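Local structure of aminotransferase, class I and II (Erwinia tasmaniensis, 5Z0Q) at residues Leu25-Tyr30 against Ile35-Ile40; Ala308-Arg313 against Glu376-Met381; Leu317-Pro322 against Gly328-Ser333; Val211-Val216 against Ala302-Leu307. The protein belongs to the class I and II aminotransferases, pyridoxal-5'-phosphate-binding proteins of fold-type I, and forms a two-chain assembly. One frame throughout, in Å; residues are numbered along the deposited sequence.

Contact 1. Residues Leu25-Tyr30 against Ile35-Ile40; sequences LKWKKY and ILPLWI
An aromatic and aliphatic contact, pinned by one indole hydrogen bond, lays the loop 25-30 over segment 35-40, which carries strand 36-38, outermost in the smaller sheet within this chain. Trp39 is the centre. Its NE1 gives a bond of 3.1 Å to Lys26 O, near the ring plane and on a carbonyl lone pair, with an N-H...O angle of 160°. The extended chain of Lys29 lies over one face of the indole, CD standing 3.7 Å from the centroid of the six-membered ring, and NZ hangs over the same ring in a cation-pi contact. Tyr30 turns its edge to the Trp39 five-membered ring in a T-shaped pair, planes at 82°, while Ile35 CG2 sits over the face of Tyr30, 3.9 Å from its centroid. Pro37 touches two neighbours: CD packs on the Trp27 six-membered ring at 4.0 Å from its centroid, and CB meets the aliphatic part of Lys26. With CG anti to the backbone N (chi1 -173°), Lys26 runs past Ile40 CG2 and Pro37, and its NZ reaches Asp42 O. Trp27 NE1 bonds to Asp44 and Tyr30 OH to Glu345; Leu25 and Ile40 also touch Val68 and Tyr66 of the second subunit. This is an N-terminal loop packed on the outer strand of the small domain of a fold-type I aminotransferase, with the side chain of Ile40 about 7 Å from the bound pyridoxal-5'-phosphate.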
loop_
_atom_site.group_PDB
_atom_site.type_symbol
_atom_site.label_atom_id
_atom_site.label_comp_id
_atom_site.label_asym_id
_atom_site.label_seq_id
_atom_site.Cartn_x
_atom_site.Cartn_y
_atom_site.Cartn_z
ATOM N N LEU A 25 11.933 9.617 -8.138
ATOM C CA LEU A 25 11.176 10.836 -8.397
ATOM C C LEU A 25 12.038 12.074 -8.199
ATOM O O LEU A 25 11.767 13.121 -8.798
ATOM C CB LEU A 25 9.943 10.883 -7.488
ATOM C CG LEU A 25 9.015 12.096 -7.589
ATOM C CD1 LEU A 25 8.545 12.295 -9.019
ATOM C CD2 LEU A 25 7.828 11.933 -6.650
ATOM N N LYS A 26 13.082 11.970 -7.374
ATOM C CA LYS A 26 13.938 13.119 -7.096
ATOM C C LYS A 26 14.672 13.580 -8.350
ATOM O O LYS A 26 14.650 14.765 -8.694
ATOM C CB LYS A 26 14.932 12.766 -5.988
ATOM C CG LYS A 26 15.764 13.942 -5.503
ATOM C CD LYS A 26 16.674 13.540 -4.354
ATOM C CE LYS A 26 17.361 14.753 -3.746
ATOM N NZ LYS A 26 18.246 14.386 -2.606
ATOM N N TRP A 27 15.324 12.652 -9.049
ATOM C CA TRP A 27 16.180 12.987 -10.179
ATOM C C TRP A 27 15.455 12.937 -11.520
ATOM O O TRP A 27 16.113 12.853 -12.562
ATOM C CB TRP A 27 17.395 12.059 -10.205
ATOM C CG TRP A 27 18.366 12.335 -9.104
ATOM C CD1 TRP A 27 18.299 11.888 -7.819
ATOM C CD2 TRP A 27 19.552 13.132 -9.191
ATOM N NE1 TRP A 27 19.371 12.355 -7.098
ATOM C CE2 TRP A 27 20.155 13.122 -7.919
ATOM C CE3 TRP A 27 20.162 13.853 -10.221
ATOM C CZ2 TRP A 27 21.340 13.804 -7.650
ATOM C CZ3 TRP A 27 21.338 14.529 -9.953
ATOM C CH2 TRP A 27 21.915 14.500 -8.677
ATOM N N LYS A 28 14.121 12.994 -11.522
ATOM C CA LYS A 28 13.365 13.009 -12.764
ATOM C C LYS A 28 12.446 14.213 -12.918
ATOM O O LYS A 28 11.944 14.441 -14.025
ATOM C CB LYS A 28 12.536 11.723 -12.908
ATOM C CG LYS A 28 13.293 10.594 -13.589
ATOM C CD LYS A 28 12.416 9.373 -13.796
ATOM C CE LYS A 28 13.071 8.385 -14.745
ATOM N NZ LYS A 28 12.289 7.123 -14.866
ATOM N N LYS A 29 12.212 14.988 -11.857
ATOM C CA LYS A 29 11.431 16.213 -12.002
ATOM C C LYS A 29 12.143 17.203 -12.913
ATOM O O LYS A 29 11.537 17.777 -13.824
ATOM C CB LYS A 29 11.162 16.833 -10.631
ATOM C CG LYS A 29 10.392 18.143 -10.690
ATOM C CD LYS A 29 10.075 18.666 -9.301
ATOM C CE LYS A 29 9.270 19.953 -9.369
ATOM N NZ LYS A 29 8.863 20.422 -8.015
ATOM N N TYR A 30 13.432 17.415 -12.677
ATOM C CA TYR A 30 14.284 18.212 -13.563
ATOM C C TYR A 30 15.136 17.305 -14.444
ATOM O O TYR A 30 16.360 17.421 -14.489
ATOM C CB TYR A 30 15.154 19.156 -12.741
ATOM C CG TYR A 30 14.390 19.954 -11.704
ATOM C CD1 TYR A 30 13.635 21.062 -12.067
ATOM C CD2 TYR A 30 14.431 19.602 -10.360
ATOM C CE1 TYR A 30 12.940 21.794 -11.124
ATOM C CE2 TYR A 30 13.739 20.328 -9.410
ATOM C CZ TYR A 30 12.995 21.423 -9.797
ATOM O OH TYR A 30 12.304 22.151 -8.855
ATOM N N ILE A 35 19.385 21.556 -13.530
ATOM C CA ILE A 35 18.911 21.961 -12.213
ATOM C C ILE A 35 19.216 20.837 -11.232
ATOM O O ILE A 35 18.915 19.670 -11.508
ATOM C CB ILE A 35 17.404 22.284 -12.216
ATOM C CG1 ILE A 35 17.084 23.360 -13.256
ATOM C CG2 ILE A 35 16.951 22.736 -10.840
ATOM C CD1 ILE A 35 15.616 23.713 -13.339
ATOM N N LEU A 36 19.807 21.187 -10.095
ATOM C CA LEU A 36 20.177 20.187 -9.097
ATOM C C LEU A 36 18.961 19.808 -8.260
ATOM O O LEU A 36 18.373 20.681 -7.612
ATOM C CB LEU A 36 21.287 20.715 -8.199
ATOM C CG LEU A 36 22.589 21.125 -8.889
ATOM C CD1 LEU A 36 23.635 21.530 -7.860
ATOM C CD2 LEU A 36 23.111 20.005 -9.777
ATOM N N PRO A 37 18.553 18.537 -8.242
ATOM C CA PRO A 37 17.399 18.141 -7.421
ATOM C C PRO A 37 17.727 18.116 -5.938
ATOM O O PRO A 37 18.504 17.274 -5.478
ATOM C CB PRO A 37 17.060 16.735 -7.939
ATOM C CG PRO A 37 17.840 16.573 -9.218
ATOM C CD PRO A 37 19.054 17.421 -9.058
ATOM N N LEU A 38 17.139 19.037 -5.177
ATOM C CA LEU A 38 17.361 19.126 -3.737
ATOM C C LEU A 38 16.043 19.373 -3.020
ATOM O O LEU A 38 15.962 20.187 -2.093
ATOM C CB LEU A 38 18.367 20.226 -3.401
ATOM C CG LEU A 38 19.726 20.168 -4.101
ATOM C CD1 LEU A 38 20.420 21.514 -4.019
ATOM C CD2 LEU A 38 20.597 19.079 -3.497
ATOM N N TRP A 39 14.987 18.668 -3.437
ATOM C CA TRP A 39 13.634 18.969 -2.978
ATOM C C TRP A 39 13.040 17.826 -2.163
ATOM O O TRP A 39 12.949 17.945 -0.939
ATOM C CB TRP A 39 12.750 19.342 -4.174
ATOM C CG TRP A 39 12.659 18.288 -5.246
ATOM C CD1 TRP A 39 13.666 17.851 -6.058
ATOM C CD2 TRP A 39 11.490 17.552 -5.625
ATOM N NE1 TRP A 39 13.197 16.882 -6.911
ATOM C CE2 TRP A 39 11.864 16.680 -6.667
ATOM C CE3 TRP A 39 10.164 17.541 -5.182
ATOM C CZ2 TRP A 39 10.962 15.810 -7.272
ATOM C CZ3 TRP A 39 9.270 16.677 -5.784
ATOM C CH2 TRP A 39 9.672 15.823 -6.817
ATOM N N ILE A 40 12.635 16.721 -2.792
ATOM C CA ILE A 40 11.874 15.693 -2.092
ATOM C C ILE A 40 12.732 15.056 -1.004
ATOM O O ILE A 40 13.959 14.926 -1.133
ATOM C CB ILE A 40 11.337 14.647 -3.088
ATOM C CG1 ILE A 40 10.217 13.819 -2.453
ATOM C CG2 ILE A 40 12.451 13.747 -3.593
ATOM C CD1 ILE A 40 9.507 12.906 -3.433
#

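Contact 2. Residues Ala308-Arg313 against Glu376-Met381; sequences AQHVNR and EALQRM
Helices 290-313 and 371-385 come within 7.2 Å between His310 CA and Leu378 CA, the nearest backbone approach of the two segments. They are neighbouring helices of the C-terminal part of an aminotransferase fold, and their buried contact rests on two side-chain pairs. In the first, the side chains of His310 and Leu378 overlap antiparallel, each running toward the other's helix. The imidazole lies across the leucine, with Leu378 CB over the centre of one face, 3.9 Å from the ring centroid and 10° off its normal, a CH-pi contact. The branch of Leu378 continues along the histidine, CD2 lying 3.7 Å from His310 CD2, and both methyls reach His310 CB. His310 CG is anti to the backbone N (chi1 -170°), which carries the ring across to the other helix and brings NE2 to 3.1 Å from Leu378 O. Leu378 O accepts a hydrogen bond from Thr382 OG1, and His310 NE2 has a weak one with the same hydroxyl. The same leucine methyls also pack on Met306 and Leu307 of helix 290-313. The second pair lies one turn further along helix 371-385, where Leu317 also covers Met381. There the methionine chain bends at its last torsion (chi3 56°), and its terminal methyl CE meets Val311 CG2 at 3.9 Å.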
loop_
_atom_site.group_PDB
_atom_site.type_symbol
_atom_site.label_atom_id
_atom_site.label_comp_id
_atom_site.label_asym_id
_atom_site.label_seq_id
_atom_site.Cartn_x
_atom_site.Cartn_y
_atom_site.Cartn_z
ATOM N N ALA A 308 24.670 25.628 6.846
ATOM C CA ALA A 308 24.252 26.652 7.799
ATOM C C ALA A 308 25.201 27.844 7.777
ATOM O O ALA A 308 24.761 28.998 7.731
ATOM C CB ALA A 308 24.165 26.058 9.205
ATOM N N GLN A 309 26.509 27.585 7.807
ATOM C CA GLN A 309 27.475 28.677 7.764
ATOM C C GLN A 309 27.453 29.396 6.420
ATOM O O GLN A 309 27.701 30.606 6.361
ATOM C CB GLN A 309 28.877 28.146 8.068
ATOM C CG GLN A 309 29.975 29.194 7.996
ATOM C CD GLN A 309 31.295 28.697 8.554
ATOM O OE1 GLN A 309 32.366 29.142 8.138
ATOM N NE2 GLN A 309 31.225 27.773 9.507
ATOM N N HIS A 310 27.143 28.680 5.338
ATOM C CA HIS A 310 27.141 29.297 4.016
ATOM C C HIS A 310 25.917 30.180 3.801
ATOM O O HIS A 310 26.023 31.257 3.202
ATOM C CB HIS A 310 27.208 28.222 2.933
ATOM C CG HIS A 310 27.439 28.766 1.559
ATOM N ND1 HIS A 310 28.701 28.988 1.051
ATOM C CD2 HIS A 310 26.570 29.147 0.593
ATOM C CE1 HIS A 310 28.599 29.476 -0.172
ATOM N NE2 HIS A 310 27.317 29.582 -0.474
ATOM N N VAL A 311 24.750 29.742 4.280
ATOM C CA VAL A 311 23.521 30.494 4.043
ATOM C C VAL A 311 23.543 31.817 4.798
ATOM O O VAL A 311 23.098 32.850 4.280
ATOM C CB VAL A 311 22.294 29.643 4.421
ATOM C CG1 VAL A 311 21.048 30.511 4.528
ATOM C CG2 VAL A 311 22.082 28.543 3.396
ATOM N N ASN A 312 24.068 31.817 6.024
ATOM C CA ASN A 312 24.053 33.030 6.832
ATOM C C ASN A 312 25.014 34.092 6.312
ATOM O O ASN A 312 24.872 35.264 6.673
ATOM C CB ASN A 312 24.370 32.690 8.289
ATOM C CG ASN A 312 23.326 31.781 8.912
ATOM O OD1 ASN A 312 23.657 30.776 9.542
ATOM N ND2 ASN A 312 22.055 32.125 8.732
ATOM N N ARG A 313 25.982 33.715 5.473
ATOM C CA ARG A 313 26.870 34.701 4.867
ATOM C C ARG A 313 26.258 35.367 3.642
ATOM O O ARG A 313 26.692 36.466 3.275
ATOM C CB ARG A 313 28.204 34.060 4.478
ATOM C CG ARG A 313 29.097 33.708 5.652
ATOM C CD ARG A 313 30.550 33.602 5.213
ATOM N NE ARG A 313 31.431 33.210 6.308
ATOM C CZ ARG A 313 31.871 31.972 6.504
ATOM N NH1 ARG A 313 31.513 31.000 5.675
ATOM N NH2 ARG A 313 32.672 31.704 7.527
ATOM N N GLU A 376 28.637 21.932 -4.920
ATOM C CA GLU A 376 28.141 22.484 -6.176
ATOM C C GLU A 376 26.834 23.240 -5.976
ATOM O O GLU A 376 26.585 24.237 -6.663
ATOM C CB GLU A 376 27.957 21.369 -7.206
ATOM C CG GLU A 376 29.242 20.646 -7.573
ATOM C CD GLU A 376 29.016 19.527 -8.573
ATOM O OE1 GLU A 376 27.851 19.300 -8.963
ATOM O OE2 GLU A 376 30.007 18.875 -8.967
ATOM N N ALA A 377 25.991 22.785 -5.046
ATOM C CA ALA A 377 24.753 23.499 -4.758
ATOM C C ALA A 377 25.032 24.829 -4.069
ATOM O O ALA A 377 24.405 25.845 -4.392
ATOM C CB ALA A 377 23.836 22.631 -3.899
ATOM N N LEU A 378 25.969 24.842 -3.119
ATOM C CA LEU A 378 26.297 26.078 -2.419
ATOM C C LEU A 378 26.913 27.111 -3.354
ATOM O O LEU A 378 26.680 28.314 -3.185
ATOM C CB LEU A 378 27.241 25.787 -1.254
ATOM C CG LEU A 378 26.633 24.977 -0.110
ATOM C CD1 LEU A 378 27.652 24.745 0.993
ATOM C CD2 LEU A 378 25.406 25.687 0.431
ATOM N N GLN A 379 27.694 26.670 -4.343
ATOM C CA GLN A 379 28.291 27.618 -5.274
ATOM C C GLN A 379 27.255 28.199 -6.226
ATOM O O GLN A 379 27.355 29.370 -6.609
ATOM C CB GLN A 379 29.427 26.952 -6.051
ATOM C CG GLN A 379 30.203 27.902 -6.953
ATOM C CD GLN A 379 30.774 29.096 -6.204
ATOM O OE1 GLN A 379 31.065 29.016 -5.010
ATOM N NE2 GLN A 379 30.933 30.212 -6.906
ATOM N N ARG A 380 26.253 27.406 -6.616
ATOM C CA ARG A 380 25.163 27.950 -7.418
ATOM C C ARG A 380 24.349 28.970 -6.633
ATOM O O ARG A 380 23.797 29.906 -7.222
ATOM C CB ARG A 380 24.261 26.825 -7.926
ATOM C CG ARG A 380 24.923 25.907 -8.937
ATOM C CD ARG A 380 23.905 25.005 -9.615
ATOM N NE ARG A 380 24.505 24.206 -10.680
ATOM C CZ ARG A 380 23.812 23.469 -11.541
ATOM N NH1 ARG A 380 22.490 23.428 -11.468
ATOM N NH2 ARG A 380 24.441 22.775 -12.479
ATOM N N MET A 381 24.260 28.806 -5.311
ATOM C CA MET A 381 23.608 29.816 -4.487
ATOM C C MET A 381 24.429 31.097 -4.438
ATOM O O MET A 381 23.880 32.199 -4.545
ATOM C CB MET A 381 23.375 29.277 -3.076
ATOM C CG MET A 381 22.366 28.149 -2.995
ATOM S SD MET A 381 22.190 27.512 -1.319
ATOM C CE MET A 381 21.773 29.010 -0.432
#

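Contact 3. Residues Leu317-Pro322 against Gly328-Ser333; sequences LSMVTP and GWIDAS
A cis peptide bond precedes Gly328, whose backbone then takes a positive phi of 132°, and against this glycine lies the end of Met319: CE is 3.8 Å from Gly328 CA. The two segments form a short antiparallel beta hairpin, strands 318-319 and 329-331, at one end of the smaller mixed sheet. Its firm bridge is the hydrogen-bonded pair Ser318 and Asp331, with both backbone bonds made. Ser318 N donates to Asp331 O at 3.1 Å on a carbonyl lone pair, and Asp331 N returns a bond of 2.6 Å to Ser318 O, met nearly along the C=O axis. Side chains extend the contact. Met319 is extended from CG onward, which lays it alongside the neighbouring strand: CG passes Trp329 O and SD lies 3.9 Å from Ile330 CG1. On the same side Ile330 CG2 meets Leu317 CB, and Leu317 CD2 reaches Ala332 CB at 3.7 Å. Helix 290-313 covers this side through Val311 and Leu307, while Trp329 leads away to stack on Phe362 and meet Trp151 edge-to-face. At the far end of strand 329-331 the chain folds into an Asx turn: Asp331 OD1 accepts from Ser333 N at 2.9 Å and from Ser333 OG at 2.8 Å, both donors arriving from the same face of the carboxylate plane.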
loop_
_atom_site.group_PDB
_atom_site.type_symbol
_atom_site.label_atom_id
_atom_site.label_comp_id
_atom_site.label_asym_id
_atom_site.label_seq_id
_atom_site.Cartn_x
_atom_site.Cartn_y
_atom_site.Cartn_z
ATOM N N LEU A 317 19.344 35.639 2.854
ATOM C CA LEU A 317 18.823 34.370 3.335
ATOM C C LEU A 317 19.135 34.209 4.813
ATOM O O LEU A 317 20.212 34.596 5.277
ATOM C CB LEU A 317 19.414 33.194 2.548
ATOM C CG LEU A 317 19.319 33.275 1.024
ATOM C CD1 LEU A 317 20.090 32.136 0.383
ATOM C CD2 LEU A 317 17.868 33.264 0.574
ATOM N N SER A 318 18.183 33.641 5.547
ATOM C CA SER A 318 18.369 33.264 6.940
ATOM C C SER A 318 17.963 31.808 7.099
ATOM O O SER A 318 17.003 31.355 6.470
ATOM C CB SER A 318 17.544 34.146 7.884
ATOM O OG SER A 318 17.855 35.518 7.707
ATOM N N MET A 319 18.695 31.075 7.934
ATOM C CA MET A 319 18.399 29.663 8.133
ATOM C C MET A 319 18.712 29.262 9.565
ATOM O O MET A 319 19.794 29.563 10.078
ATOM C CB MET A 319 19.196 28.785 7.164
ATOM C CG MET A 319 19.004 27.299 7.402
ATOM S SD MET A 319 20.109 26.271 6.424
ATOM C CE MET A 319 19.579 24.643 6.948
ATOM N N VAL A 320 17.764 28.581 10.197
ATOM C CA VAL A 320 17.994 27.967 11.497
ATOM C C VAL A 320 18.699 26.635 11.289
ATOM O O VAL A 320 18.292 25.828 10.446
ATOM C CB VAL A 320 16.666 27.783 12.250
ATOM C CG1 VAL A 320 16.841 26.831 13.421
ATOM C CG2 VAL A 320 16.143 29.125 12.724
ATOM N N THR A 321 19.767 26.407 12.044
ATOM C CA THR A 321 20.458 25.129 11.996
ATOM C C THR A 321 19.513 24.025 12.457
ATOM O O THR A 321 19.083 24.035 13.620
ATOM C CB THR A 321 21.708 25.156 12.871
ATOM O OG1 THR A 321 22.622 26.141 12.372
ATOM C CG2 THR A 321 22.387 23.794 12.867
ATOM N N PRO A 322 19.158 23.074 11.594
ATOM C CA PRO A 322 18.177 22.054 11.987
ATOM C C PRO A 322 18.758 21.105 13.023
ATOM O O PRO A 322 19.836 20.536 12.833
ATOM C CB PRO A 322 17.869 21.333 10.670
ATOM C CG PRO A 322 19.100 21.527 9.844
ATOM C CD PRO A 322 19.635 22.886 10.212
ATOM N N GLY A 328 16.489 21.981 6.813
ATOM C CA GLY A 328 16.809 22.514 5.500
ATOM C C GLY A 328 15.907 23.694 5.175
ATOM O O GLY A 328 15.576 23.933 4.018
ATOM N N TRP A 329 15.524 24.441 6.213
ATOM C CA TRP A 329 14.482 25.464 6.130
ATOM C C TRP A 329 15.136 26.839 6.023
ATOM O O TRP A 329 15.657 27.365 7.012
ATOM C CB TRP A 329 13.575 25.367 7.356
ATOM C CG TRP A 329 12.238 26.046 7.250
ATOM C CD1 TRP A 329 11.699 26.922 8.144
ATOM C CD2 TRP A 329 11.263 25.884 6.210
ATOM N NE1 TRP A 329 10.454 27.324 7.725
ATOM C CE2 TRP A 329 10.163 26.702 6.540
ATOM C CE3 TRP A 329 11.216 25.135 5.030
ATOM C CZ2 TRP A 329 9.029 26.788 5.735
ATOM C CZ3 TRP A 329 10.088 25.224 4.231
ATOM C CH2 TRP A 329 9.012 26.044 4.588
ATOM N N ILE A 330 15.094 27.425 4.827
ATOM C CA ILE A 330 15.803 28.664 4.519
ATOM C C ILE A 330 14.787 29.772 4.270
ATOM O O ILE A 330 13.899 29.630 3.421
ATOM C CB ILE A 330 16.720 28.495 3.296
ATOM C CG1 ILE A 330 17.701 27.342 3.514
ATOM C CG2 ILE A 330 17.464 29.791 3.002
ATOM C CD1 ILE A 330 18.556 27.040 2.306
ATOM N N ASP A 331 14.932 30.880 4.997
ATOM C CA ASP A 331 14.086 32.054 4.798
ATOM C C ASP A 331 14.639 32.866 3.632
ATOM O O ASP A 331 15.730 33.436 3.725
ATOM C CB ASP A 331 14.025 32.894 6.072
ATOM C CG ASP A 331 13.035 34.050 5.969
ATOM O OD1 ASP A 331 12.399 34.209 4.904
ATOM O OD2 ASP A 331 12.890 34.800 6.959
ATOM N N ALA A 332 13.882 32.924 2.536
ATOM C CA ALA A 332 14.268 33.683 1.355
ATOM C C ALA A 332 13.429 34.944 1.179
ATOM O O ALA A 332 13.351 35.483 0.072
ATOM C CB ALA A 332 14.177 32.804 0.108
ATOM N N SER A 333 12.796 35.423 2.253
ATOM C CA SER A 333 11.990 36.633 2.163
ATOM C C SER A 333 12.833 37.870 1.884
ATOM O O SER A 333 12.312 38.848 1.338
ATOM C CB SER A 333 11.187 36.832 3.449
ATOM O OG SER A 333 12.044 36.970 4.569
#

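Contact 4. Residues Val211-Val216 against Ala302-Leu307; sequences VLEPGV and ANRDML
Van der Waals contact comes first: the side chains of Leu212 and Arg304 meet head-on, and the leucine methyl CD1 lies over one face of the guanidinium, 3.7 Å from Arg304 NH1 and 3.8 Å from Arg304 CD. Leu212 CB adds a second touch on NH1. The leucine comes from the loop 211-216, which follows strand 200-204 and makes a type II beta turn from Glu213 to Val216; the arginine comes from helix 290-313.

The charged interactions form a network of Glu213, Arg304 and Asp305. Across the contact Glu213 OE1 lies at the guanidinium edge, 3.6 Å from Arg304 NH1, a long salt bridge; the carboxylate and guanidinium planes are 42° apart. Within the helix the grip is tighter. Arg304 bends at chi3 (68°), folding its end back so that NE and NH2 both bond to the one atom Asp305 OD1, each at 3.1 Å and with OD1 lying in the guanidinium plane. NH2 uses the syn lone pair of OD1, whereas NE approaches OD1 almost in line with its bond to CG.

Polar contacts outside the two segments complete the setting. Arg304 NH1 donates to Pro322 O, and the backbone of Leu212 bonds to that of Glu323, joining loop and helix to the same length of chain.

Two acids at different edges and a backbone carbonyl therefore share one buried arginine. Its charge is probably well balanced. The Asp305 grip and the bond to Pro322 O probably fix the guanidinium, while Glu213, at its longer distance, would add a weaker electrostatic pull.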
loop_
_atom_site.group_PDB
_atom_site.type_symbol
_atom_site.label_atom_id
_atom_site.label_comp_id
_atom_site.label_asym_id
_atom_site.label_seq_id
_atom_site.Cartn_x
_atom_site.Cartn_y
_atom_site.Cartn_z
ATOM N N VAL A 211 18.339 12.624 15.001
ATOM C CA VAL A 211 18.666 13.686 15.948
ATOM C C VAL A 211 20.176 13.891 15.947
ATOM O O VAL A 211 20.942 12.955 16.198
ATOM C CB VAL A 211 18.153 13.349 17.354
ATOM C CG1 VAL A 211 18.545 14.441 18.337
ATOM C CG2 VAL A 211 16.643 13.156 17.333
ATOM N N LEU A 212 20.607 15.122 15.667
ATOM C CA LEU A 212 22.027 15.443 15.598
ATOM C C LEU A 212 22.550 16.162 16.832
ATOM O O LEU A 212 23.759 16.122 17.085
ATOM C CB LEU A 212 22.321 16.317 14.373
ATOM C CG LEU A 212 21.824 15.858 13.004
ATOM C CD1 LEU A 212 22.212 16.886 11.954
ATOM C CD2 LEU A 212 22.377 14.487 12.651
ATOM N N GLU A 213 21.684 16.818 17.593
ATOM C CA GLU A 213 22.143 17.634 18.708
ATOM C C GLU A 213 22.613 16.741 19.851
ATOM O O GLU A 213 21.875 15.841 20.271
ATOM C CB GLU A 213 21.025 18.563 19.177
ATOM C CG GLU A 213 21.513 19.906 19.700
ATOM C CD GLU A 213 22.117 20.777 18.610
ATOM O OE1 GLU A 213 21.858 20.512 17.416
ATOM O OE2 GLU A 213 22.850 21.731 18.945
ATOM N N PRO A 214 23.820 16.948 20.373
ATOM C CA PRO A 214 24.312 16.093 21.457
ATOM C C PRO A 214 23.567 16.359 22.756
ATOM O O PRO A 214 23.012 17.436 22.981
ATOM C CB PRO A 214 25.789 16.486 21.575
ATOM C CG PRO A 214 25.834 17.893 21.077
ATOM C CD PRO A 214 24.801 17.978 19.987
ATOM N N GLY A 215 23.539 15.335 23.610
ATOM C CA GLY A 215 22.977 15.459 24.943
ATOM C C GLY A 215 21.464 15.571 24.943
ATOM O O GLY A 215 20.840 15.663 26.004
ATOM N N VAL A 216 20.859 15.565 23.758
ATOM C CA VAL A 216 19.418 15.719 23.605
ATOM C C VAL A 216 18.855 14.443 22.994
ATOM O O VAL A 216 19.281 14.024 21.913
ATOM C CB VAL A 216 19.059 16.938 22.733
ATOM C CG1 VAL A 216 17.544 17.116 22.666
ATOM C CG2 VAL A 216 19.720 18.189 23.273
ATOM N N ALA A 302 28.104 17.219 9.261
ATOM C CA ALA A 302 29.117 17.974 8.532
ATOM C C ALA A 302 28.507 18.702 7.341
ATOM O O ALA A 302 28.862 19.851 7.057
ATOM C CB ALA A 302 30.241 17.043 8.079
ATOM N N ASN A 303 27.580 18.047 6.633
ATOM C CA ASN A 303 26.869 18.715 5.548
ATOM C C ASN A 303 25.979 19.830 6.079
ATOM O O ASN A 303 25.860 20.891 5.453
ATOM C CB ASN A 303 26.043 17.702 4.755
ATOM C CG ASN A 303 26.883 16.875 3.803
ATOM O OD1 ASN A 303 28.108 16.827 3.915
ATOM N ND2 ASN A 303 26.226 16.216 2.855
ATOM N N ARG A 304 25.346 19.609 7.233
ATOM C CA ARG A 304 24.464 20.621 7.806
ATOM C C ARG A 304 25.246 21.860 8.225
ATOM O O ARG A 304 24.827 22.992 7.952
ATOM C CB ARG A 304 23.709 20.039 9.000
ATOM C CG ARG A 304 22.776 21.024 9.676
ATOM C CD ARG A 304 22.473 20.597 11.100
ATOM N NE ARG A 304 23.652 20.682 11.958
ATOM C CZ ARG A 304 23.647 20.430 13.264
ATOM N NH1 ARG A 304 22.523 20.074 13.870
ATOM N NH2 ARG A 304 24.767 20.535 13.964
ATOM N N ASP A 305 26.385 21.664 8.896
ATOM C CA ASP A 305 27.174 22.800 9.365
ATOM C C ASP A 305 27.706 23.631 8.206
ATOM O O ASP A 305 27.836 24.854 8.328
ATOM C CB ASP A 305 28.325 22.311 10.244
ATOM C CG ASP A 305 27.845 21.673 11.533
ATOM O OD1 ASP A 305 26.616 21.623 11.753
ATOM O OD2 ASP A 305 28.696 21.223 12.328
ATOM N N MET A 306 28.015 22.992 7.077
ATOM C CA MET A 306 28.490 23.739 5.917
ATOM C C MET A 306 27.373 24.575 5.306
ATOM O O MET A 306 27.577 25.749 4.977
ATOM C CB MET A 306 29.071 22.779 4.880
ATOM C CG MET A 306 29.827 23.461 3.755
ATOM S SD MET A 306 30.339 22.284 2.493
ATOM C CE MET A 306 30.964 20.965 3.526
ATOM N N LEU A 307 26.185 23.985 5.148
ATOM C CA LEU A 307 25.054 24.730 4.606
ATOM C C LEU A 307 24.646 25.868 5.532
ATOM O O LEU A 307 24.317 26.967 5.069
ATOM C CB LEU A 307 23.875 23.786 4.368
ATOM C CG LEU A 307 22.536 24.418 3.979
ATOM C CD1 LEU A 307 22.598 25.022 2.587
ATOM C CD2 LEU A 307 21.416 23.396 4.071
#

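Along the chain contact 1 comes first and contact 4 closes before contact 2 opens; the hairpin of contact 3 falls between the two helices of contact 2. Helix 290-313 is shared by contacts 2 and 4, whose centres are 16 Å apart, and strand 318-319 of contact 3 follows it directly. Contacts 2 and 3, with centres 11 Å apart, meet where Met381 and Val311 touch Leu317 and Met319. Contacts 1 and 3 reach the same five-stranded sheet through strand 36-38 and the hairpin 318-319/329-331, yet do not touch. Ala377 and Arg380 of contact 2 pack on Leu36 of contact 1, so helix 371-385 ties the N-terminal strand to the C-terminal helices.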